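Local coordinates for serine protease pet (Escherichia coli, PDB 4OM9), which probably cleaves host proteins such as alpha-fodrin, acting as a secreted serine protease enterotoxin with a beta-helical passenger domain, at residues Leu875-Asn888 / Gly929-Val941. Sequence-based numbering, arbitrary orientation.
Sequences LLVDFIEKKGNDKN and GKSVWTLTGYKTV
The Tyr938 ring carries the carbonyl oxygen of Lys883 over one face, 3.4 Å above its plane and offset toward the rim, while the backbone N of Asp886 lies in plane at its edge. The ring's placement against Gly884 and Asn885 is uncertain, since several atoms there are modelled too close. The Phe879 ring is met at its edge, where CZ stands 4.4 Å from Leu935 CD2. Leu875 reaches Trp933 at an oblique angle, with CD2 4.1 Å from Trp933 CD1; Phe906 packs edge-to-face with the same indole. Polar contacts join the backbone at Gly937 and Tyr938. Lys883 NZ donates to Gly937 O at 2.8 Å, arriving 51° out of the carbonyl plane, and a bend at chi3 (-77°) in an otherwise extended chain accompanies this approach. From Tyr938, the backbone N points to Asp886 OD1, but their 2.5 Å separation is implausibly short and OD1 also lies 2.9 Å from Tyr938 O, another acceptor, so the carboxylate's placement is doubtful. With its centre about 66 Å from that of the chain, the contact joins two irregular loop segments at the C-terminal end of the autotransporter beta-helix, beyond its last assigned strand.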
loop_
_atom_site.group_PDB
_atom_site.type_symbol
_atom_site.label_atom_id
_atom_site.label_comp_id
_atom_site.label_asym_id
_atom_site.label_seq_id
_atom_site.Cartn_x
_atom_site.Cartn_y
_atom_site.Cartn_z
ATOM N N LEU A 875 -49.182 -25.405 -10.896
ATOM C CA LEU A 875 -49.918 -24.191 -11.242
ATOM C C LEU A 875 -51.187 -24.068 -10.406
ATOM O O LEU A 875 -52.269 -24.454 -10.842
ATOM C CB LEU A 875 -50.260 -24.174 -12.736
ATOM C CG LEU A 875 -50.637 -22.830 -13.371
ATOM C CD1 LEU A 875 -50.001 -22.690 -14.747
ATOM C CD2 LEU A 875 -52.147 -22.672 -13.471
ATOM N N LEU A 876 -51.168 -23.232 -9.335
ATOM C CA LEU A 876 -52.305 -22.880 -8.360
ATOM C C LEU A 876 -53.189 -21.510 -8.371
ATOM O O LEU A 876 -53.343 -20.969 -9.436
ATOM C CB LEU A 876 -51.775 -23.071 -6.951
ATOM C CG LEU A 876 -51.313 -24.470 -6.601
ATOM C CD1 LEU A 876 -52.314 -25.459 -7.136
ATOM C CD2 LEU A 876 -49.934 -24.778 -7.143
ATOM N N VAL A 877 -53.758 -20.987 -7.229
ATOM C CA VAL A 877 -54.743 -19.800 -7.169
ATOM C C VAL A 877 -55.381 -19.155 -5.850
ATOM O O VAL A 877 -55.505 -19.878 -4.894
ATOM C CB VAL A 877 -56.077 -20.213 -7.806
ATOM C CG1 VAL A 877 -55.987 -20.435 -9.304
ATOM C CG2 VAL A 877 -56.674 -21.393 -7.053
ATOM N N ASP A 878 -55.888 -17.884 -5.829
ATOM C CA ASP A 878 -56.870 -17.361 -4.768
ATOM C C ASP A 878 -57.528 -15.885 -4.631
ATOM O O ASP A 878 -57.130 -14.959 -5.302
ATOM C CB ASP A 878 -56.556 -17.895 -3.386
ATOM C CG ASP A 878 -57.650 -18.831 -2.861
ATOM O OD1 ASP A 878 -57.691 -20.010 -3.259
ATOM O OD2 ASP A 878 -58.473 -18.390 -2.042
ATOM N N PHE A 879 -58.518 -15.705 -3.722
ATOM C CA PHE A 879 -59.810 -14.960 -3.906
ATOM C C PHE A 879 -60.379 -13.809 -3.000
ATOM O O PHE A 879 -59.666 -13.251 -2.197
ATOM C CB PHE A 879 -60.941 -15.989 -3.948
ATOM C CG PHE A 879 -60.788 -17.040 -5.004
ATOM C CD1 PHE A 879 -60.378 -16.711 -6.275
ATOM C CD2 PHE A 879 -61.071 -18.355 -4.717
ATOM C CE1 PHE A 879 -60.242 -17.680 -7.232
ATOM C CE2 PHE A 879 -60.945 -19.324 -5.671
ATOM C CZ PHE A 879 -60.532 -18.986 -6.929
ATOM N N ILE A 880 -61.689 -13.488 -3.162
ATOM C CA ILE A 880 -62.429 -12.546 -2.328
ATOM C C ILE A 880 -63.934 -12.610 -2.608
ATOM O O ILE A 880 -64.653 -11.653 -2.333
ATOM C CB ILE A 880 -61.948 -11.082 -2.520
ATOM C CG1 ILE A 880 -61.214 -10.912 -3.852
ATOM C CG2 ILE A 880 -61.066 -10.647 -1.358
ATOM C CD1 ILE A 880 -60.583 -9.551 -4.034
ATOM N N GLU A 881 -64.408 -13.730 -3.158
ATOM C CA GLU A 881 -65.846 -13.930 -3.364
ATOM C C GLU A 881 -66.340 -15.157 -2.600
ATOM O O GLU A 881 -65.839 -16.270 -2.788
ATOM C CB GLU A 881 -66.191 -14.079 -4.853
ATOM C CG GLU A 881 -67.695 -13.944 -5.159
ATOM C CD GLU A 881 -68.243 -15.051 -6.070
ATOM O OE1 GLU A 881 -68.913 -14.715 -7.071
ATOM O OE2 GLU A 881 -68.031 -16.248 -5.777
ATOM N N LYS A 882 -67.340 -14.945 -1.750
ATOM C CA LYS A 882 -67.825 -15.981 -0.844
ATOM C C LYS A 882 -68.779 -16.964 -1.528
ATOM O O LYS A 882 -69.982 -16.978 -1.250
ATOM C CB LYS A 882 -68.514 -15.335 0.366
ATOM C CG LYS A 882 -67.692 -14.235 1.054
ATOM C CD LYS A 882 -66.401 -14.771 1.664
ATOM C CE LYS A 882 -65.600 -13.651 2.324
ATOM N NZ LYS A 882 -64.328 -14.127 2.941
ATOM N N LYS A 883 -68.226 -17.788 -2.419
ATOM C CA LYS A 883 -68.975 -18.858 -3.079
ATOM C C LYS A 883 -69.096 -20.080 -2.166
ATOM O O LYS A 883 -68.227 -20.951 -2.160
ATOM C CB LYS A 883 -68.303 -19.243 -4.406
ATOM C CG LYS A 883 -66.774 -19.231 -4.363
ATOM C CD LYS A 883 -66.152 -19.534 -5.720
ATOM C CE LYS A 883 -66.207 -21.016 -6.046
ATOM N NZ LYS A 883 -65.498 -21.325 -7.319
ATOM N N GLY A 884 -70.183 -20.140 -1.402
ATOM C CA GLY A 884 -70.401 -21.222 -0.454
ATOM C C GLY A 884 -70.427 -22.605 -1.085
ATOM O O GLY A 884 -70.432 -23.622 -0.389
ATOM N N ASN A 885 -70.460 -22.636 -2.412
ATOM C CA ASN A 885 -70.348 -23.877 -3.160
ATOM C C ASN A 885 -69.514 -23.647 -4.417
ATOM O O ASN A 885 -68.718 -22.708 -4.476
ATOM C CB ASN A 885 -71.733 -24.421 -3.511
ATOM C CG ASN A 885 -72.577 -24.708 -2.279
ATOM O OD1 ASN A 885 -72.472 -25.775 -1.674
ATOM N ND2 ASN A 885 -73.417 -23.751 -1.902
ATOM N N ASP A 886 -69.694 -24.499 -5.420
ATOM C CA ASP A 886 -68.940 -24.373 -6.663
ATOM C C ASP A 886 -69.379 -23.159 -7.477
ATOM O O ASP A 886 -70.319 -22.456 -7.107
ATOM C CB ASP A 886 -69.080 -25.641 -7.509
ATOM C CG ASP A 886 -68.324 -26.817 -6.926
ATOM O OD1 ASP A 886 -67.480 -26.603 -6.031
ATOM O OD2 ASP A 886 -68.567 -27.957 -7.371
ATOM N N LYS A 887 -68.684 -22.925 -8.586
ATOM C CA LYS A 887 -69.011 -21.840 -9.504
ATOM C C LYS A 887 -68.606 -22.196 -10.930
ATOM O O LYS A 887 -68.039 -21.373 -11.644
ATOM C CB LYS A 887 -68.332 -20.540 -9.072
ATOM C CG LYS A 887 -69.100 -19.775 -8.018
ATOM C CD LYS A 887 -70.538 -19.585 -8.457
ATOM C CE LYS A 887 -71.428 -19.250 -7.277
ATOM N NZ LYS A 887 -71.301 -20.262 -6.192
ATOM N N ASN A 888 -68.898 -23.428 -11.332
ATOM C CA ASN A 888 -68.536 -23.926 -12.655
ATOM C C ASN A 888 -69.071 -23.055 -13.787
ATOM O O ASN A 888 -68.348 -22.731 -14.728
ATOM C CB ASN A 888 -69.042 -25.360 -12.827
ATOM C CG ASN A 888 -68.549 -26.288 -11.732
ATOM O OD1 ASN A 888 -67.899 -25.850 -10.777
ATOM N ND2 ASN A 888 -68.862 -27.575 -11.860
ATOM N N GLY A 929 -53.627 -22.952 -30.473
ATOM C CA GLY A 929 -52.540 -23.721 -29.896
ATOM C C GLY A 929 -52.158 -23.294 -28.494
ATOM O O GLY A 929 -51.509 -24.047 -27.767
ATOM N N LYS A 930 -52.542 -22.080 -28.114
ATOM C CA LYS A 930 -52.261 -21.583 -26.773
ATOM C C LYS A 930 -52.928 -22.471 -25.725
ATOM O O LYS A 930 -54.128 -22.361 -25.473
ATOM C CB LYS A 930 -52.724 -20.132 -26.630
ATOM C CG LYS A 930 -51.979 -19.156 -27.531
ATOM C CD LYS A 930 -52.659 -17.795 -27.557
ATOM C CE LYS A 930 -51.878 -16.792 -28.396
ATOM N NZ LYS A 930 -50.571 -16.436 -27.777
ATOM N N SER A 931 -52.140 -23.364 -25.133
ATOM C CA SER A 931 -52.642 -24.304 -24.138
ATOM C C SER A 931 -52.898 -23.606 -22.811
ATOM O O SER A 931 -52.012 -23.538 -21.971
ATOM C CB SER A 931 -51.649 -25.449 -23.936
ATOM O OG SER A 931 -50.684 -25.474 -24.973
ATOM N N VAL A 932 -54.106 -23.091 -22.619
ATOM C CA VAL A 932 -54.416 -22.325 -21.415
ATOM C C VAL A 932 -54.871 -23.204 -20.256
ATOM O O VAL A 932 -54.914 -24.428 -20.365
ATOM C CB VAL A 932 -55.509 -21.277 -21.681
ATOM C CG1 VAL A 932 -55.140 -20.421 -22.882
ATOM C CG2 VAL A 932 -56.852 -21.958 -21.896
ATOM N N TRP A 933 -55.197 -22.554 -19.143
ATOM C CA TRP A 933 -55.730 -23.209 -17.952
ATOM C C TRP A 933 -56.990 -22.453 -17.483
ATOM O O TRP A 933 -57.010 -21.222 -17.515
ATOM C CB TRP A 933 -54.667 -23.244 -16.847
ATOM C CG TRP A 933 -53.786 -24.488 -16.801
ATOM C CD1 TRP A 933 -53.845 -25.490 -15.876
ATOM C CD2 TRP A 933 -52.707 -24.836 -17.694
ATOM N NE1 TRP A 933 -52.885 -26.439 -16.139
ATOM C CE2 TRP A 933 -52.180 -26.065 -17.243
ATOM C CE3 TRP A 933 -52.152 -24.237 -18.822
ATOM C CZ2 TRP A 933 -51.121 -26.700 -17.896
ATOM C CZ3 TRP A 933 -51.097 -24.873 -19.461
ATOM C CH2 TRP A 933 -50.595 -26.090 -18.995
ATOM N N THR A 934 -58.038 -23.165 -17.063
ATOM C CA THR A 934 -59.273 -22.496 -16.628
ATOM C C THR A 934 -59.620 -22.742 -15.151
ATOM O O THR A 934 -58.729 -22.983 -14.338
ATOM C CB THR A 934 -60.476 -22.912 -17.493
ATOM O OG1 THR A 934 -61.622 -22.134 -17.123
ATOM C CG2 THR A 934 -60.794 -24.385 -17.310
ATOM N N LEU A 935 -60.908 -22.650 -14.803
ATOM C CA LEU A 935 -61.348 -22.742 -13.405
ATOM C C LEU A 935 -62.650 -23.521 -13.170
ATOM O O LEU A 935 -63.489 -23.660 -14.071
ATOM C CB LEU A 935 -61.514 -21.337 -12.816
ATOM C CG LEU A 935 -60.271 -20.516 -12.457
ATOM C CD1 LEU A 935 -59.715 -19.785 -13.665
ATOM C CD2 LEU A 935 -60.596 -19.537 -11.340
ATOM N N THR A 936 -62.808 -24.020 -11.943
ATOM C CA THR A 936 -64.046 -24.677 -11.517
ATOM C C THR A 936 -64.522 -24.189 -10.140
ATOM O O THR A 936 -64.621 -22.985 -9.898
ATOM C CB THR A 936 -63.903 -26.221 -11.468
ATOM O OG1 THR A 936 -62.968 -26.595 -10.451
ATOM C CG2 THR A 936 -63.450 -26.774 -12.813
ATOM N N GLY A 937 -64.795 -25.132 -9.239
ATOM C CA GLY A 937 -65.584 -24.856 -8.048
ATOM C C GLY A 937 -64.911 -24.620 -6.705
ATOM O O GLY A 937 -64.132 -23.683 -6.552
ATOM N N TYR A 938 -65.232 -25.457 -5.735
ATOM C CA TYR A 938 -64.678 -25.294 -4.407
ATOM C C TYR A 938 -64.908 -26.538 -3.572
ATOM O O TYR A 938 -65.745 -27.360 -3.900
ATOM C CB TYR A 938 -65.227 -24.011 -3.772
ATOM C CG TYR A 938 -65.998 -24.146 -2.491
ATOM C CD1 TYR A 938 -65.355 -24.108 -1.279
ATOM C CD2 TYR A 938 -67.372 -24.306 -2.502
ATOM C CE1 TYR A 938 -66.051 -24.212 -0.103
ATOM C CE2 TYR A 938 -68.077 -24.423 -1.327
ATOM C CZ TYR A 938 -67.404 -24.383 -0.134
ATOM O OH TYR A 938 -68.091 -24.491 1.036
ATOM N N LYS A 939 -64.161 -26.639 -2.479
ATOM C CA LYS A 939 -64.231 -27.797 -1.610
ATOM C C LYS A 939 -64.141 -27.432 -0.142
ATOM O O LYS A 939 -64.370 -26.302 0.244
ATOM C CB LYS A 939 -63.109 -28.764 -1.948
ATOM C CG LYS A 939 -63.588 -30.103 -2.477
ATOM C CD LYS A 939 -62.421 -31.015 -2.785
ATOM C CE LYS A 939 -62.841 -32.094 -3.770
ATOM N NZ LYS A 939 -62.871 -31.629 -5.185
ATOM N N THR A 940 -63.812 -28.412 0.681
ATOM C CA THR A 940 -63.693 -28.158 2.089
ATOM C C THR A 940 -62.718 -29.102 2.783
ATOM O O THR A 940 -62.879 -30.314 2.774
ATOM C CB THR A 940 -65.059 -28.185 2.776
ATOM O OG1 THR A 940 -65.909 -27.233 2.150
ATOM C CG2 THR A 940 -64.919 -27.793 4.191
ATOM N N VAL A 941 -61.701 -28.508 3.389
ATOM C CA VAL A 941 -60.692 -29.235 4.132
ATOM C C VAL A 941 -60.457 -28.569 5.464
ATOM O O VAL A 941 -60.612 -29.176 6.522
ATOM C CB VAL A 941 -59.346 -29.174 3.412
ATOM C CG1 VAL A 941 -58.977 -27.728 3.172
ATOM C CG2 VAL A 941 -58.269 -29.889 4.208
#